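Local coordinates for fructuronate-tagaturonate epimerase UxaE from Cohnella laeviribosi in complex with 1 glycerol (Cohnella laeviribosi, PDB 6IL9), which catalyses the interconversion of fructuronate and tagaturonate as an epimerase built on a zinc-binding TIM barrel, at residues G226-H231 against L326-A331. Numbering follows the deposited sequence.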
loop_
_atom_site.group_PDB
_atom_site.type_symbol
_atom_site.label_atom_id
_atom_site.label_comp_id
_atom_site.label_asym_id
_atom_site.label_seq_id
_atom_site.Cartn_x
_atom_site.Cartn_y
_atom_site.Cartn_z
ATOM N N GLY A 226 3.832 28.703 9.747
ATOM C CA GLY A 226 4.578 29.354 8.698
ATOM C C GLY A 226 3.832 30.581 8.213
ATOM O O GLY A 226 3.328 31.383 9.009
ATOM N N PRO A 227 3.724 30.739 6.891
ATOM C CA PRO A 227 3.037 31.910 6.333
ATOM C C PRO A 227 1.525 31.834 6.415
ATOM O O PRO A 227 0.846 32.737 5.912
ATOM C CB PRO A 227 3.509 31.913 4.871
ATOM C CG PRO A 227 3.744 30.470 4.567
ATOM C CD PRO A 227 4.224 29.831 5.842
ATOM N N HIS A 228 0.977 30.796 7.036
ATOM C CA HIS A 228 -0.456 30.565 7.072
ATOM C C HIS A 228 -0.998 30.868 8.459
ATOM O O HIS A 228 -0.456 30.394 9.459
ATOM C CB HIS A 228 -0.770 29.122 6.676
ATOM C CG HIS A 228 -0.155 28.729 5.373
ATOM N ND1 HIS A 228 -0.634 29.184 4.165
ATOM C CD2 HIS A 228 0.926 27.967 5.087
ATOM C CE1 HIS A 228 0.109 28.696 3.188
ATOM N NE2 HIS A 228 1.067 27.960 3.720
ATOM N N ALA A 229 -2.052 31.662 8.511
ATOM C CA ALA A 229 -2.756 31.942 9.752
ATOM C C ALA A 229 -3.983 31.046 9.808
ATOM O O ALA A 229 -4.760 30.991 8.850
ATOM C CB ALA A 229 -3.154 33.415 9.841
ATOM N N ILE A 230 -4.130 30.316 10.911
ATOM C CA ILE A 230 -5.269 29.432 11.134
ATOM C C ILE A 230 -6.031 29.973 12.334
ATOM O O ILE A 230 -5.485 30.040 13.442
ATOM C CB ILE A 230 -4.832 27.976 11.365
ATOM C CG1 ILE A 230 -4.073 27.447 10.142
ATOM C CG2 ILE A 230 -6.040 27.101 11.669
ATOM C CD1 ILE A 230 -3.654 25.987 10.266
ATOM N N HIS A 231 -7.273 30.376 12.109
ATOM C CA HIS A 231 -8.086 31.018 13.131
ATOM C C HIS A 231 -9.308 30.159 13.415
ATOM O O HIS A 231 -9.904 29.591 12.497
ATOM C CB HIS A 231 -8.513 32.423 12.687
ATOM C CG HIS A 231 -9.228 33.203 13.744
ATOM N ND1 HIS A 231 -8.579 33.764 14.823
ATOM C CD2 HIS A 231 -10.538 33.519 13.886
ATOM C CE1 HIS A 231 -9.458 34.390 15.586
ATOM N NE2 HIS A 231 -10.654 34.254 15.041
ATOM N N LEU A 326 -3.216 22.056 -0.144
ATOM C CA LEU A 326 -1.995 21.288 0.098
ATOM C C LEU A 326 -0.935 22.145 0.779
ATOM O O LEU A 326 -0.217 21.671 1.663
ATOM C CB LEU A 326 -1.461 20.708 -1.215
ATOM C CG LEU A 326 -0.069 20.071 -1.160
ATOM C CD1 LEU A 326 -0.130 18.816 -0.305
ATOM C CD2 LEU A 326 0.448 19.741 -2.560
ATOM N N ALA A 327 -0.826 23.417 0.381
ATOM C CA ALA A 327 0.163 24.298 0.993
ATOM C C ALA A 327 -0.014 24.353 2.506
ATOM O O ALA A 327 0.967 24.252 3.255
ATOM C CB ALA A 327 0.063 25.703 0.389
ATOM N N VAL A 328 -1.259 24.496 2.972
ATOM C CA VAL A 328 -1.516 24.567 4.410
ATOM C C VAL A 328 -1.331 23.199 5.062
ATOM O O VAL A 328 -0.716 23.086 6.130
ATOM C CB VAL A 328 -2.921 25.129 4.679
ATOM C CG1 VAL A 328 -3.059 25.457 6.156
ATOM C CG2 VAL A 328 -3.145 26.372 3.840
ATOM N N HIS A 329 -1.881 22.145 4.442
ATOM C CA HIS A 329 -1.714 20.787 4.960
ATOM C C HIS A 329 -0.242 20.463 5.158
ATOM O O HIS A 329 0.149 19.898 6.184
ATOM C CB HIS A 329 -2.315 19.757 4.000
ATOM C CG HIS A 329 -3.809 19.683 4.018
ATOM N ND1 HIS A 329 -4.536 19.551 5.180
ATOM C CD2 HIS A 329 -4.708 19.673 3.006
ATOM C CE1 HIS A 329 -5.824 19.488 4.885
ATOM N NE2 HIS A 329 -5.955 19.563 3.574
ATOM N N ALA A 330 0.590 20.811 4.167
ATOM C CA ALA A 330 2.020 20.515 4.251
ATOM C C ALA A 330 2.689 21.328 5.346
ATOM O O ALA A 330 3.616 20.845 6.007
ATOM C CB ALA A 330 2.705 20.799 2.913
ATOM N N ALA A 331 2.245 22.573 5.539
ATOM C CA ALA A 331 2.808 23.410 6.596
ATOM C C ALA A 331 2.458 22.862 7.974
ATOM O O ALA A 331 3.277 22.928 8.903
ATOM C CB ALA A 331 2.309 24.852 6.444
#
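His228 lays its imidazole against Ala327, Val328 and Ala331, three residues on the outward side of a TIM-barrel helix. That helix, 319-336, leads into barrel strand 339-342, while His228 opens the second strand of a two-stranded antiparallel hairpin, 221-225 with 228-232, inserted between barrel strands 178-182 and 267-271. Strand 228-231 crosses helix 326-331 almost at right angles, at 84°, with the axes 9.9 Å apart, and side chains bridge the gap without a hydrogen bond.

From CB outward, the His228 side chain heads for the helix. The bond from CA leads toward it, and with CG anti to the carbonyl carbon (chi1 -53°) the ring is carried on to the helix surface. At the ring, CD2 comes first upon Ala331, 3.7 Å from its CB. On the other branch, ND1 sits 3.8 Å from Val328 CG2, and this methyl rides over one face, offset toward the rim, in a CH-pi contact 4.0 Å from the ring centroid and 22° off the normal. CE1 runs on to the methyl of Ala327, and NE2 ends 3.7 Å from Ala327 O, a carbonyl already taken by the helical bond from Ala331 N. CG of Pro227, the preceding residue in the chain, lies over the rim of the opposite face. With the ring cut back to an alanine here, Val328 CG2 is likely to lose its aromatic partner, and a gap would probably open over the methyls of Ala327 and Ala331.

Two residues along the strand, Ile230 points to the same side and is buried, with Phe285 of helix 281-293 and Val225 of the neighbouring strand also touching it. Val328 thus serves both strand residues with separate methyls: CG2 goes to the histidine, whereas CG1 passes alongside the isoleucine and meets its CD1 at 4.2 Å.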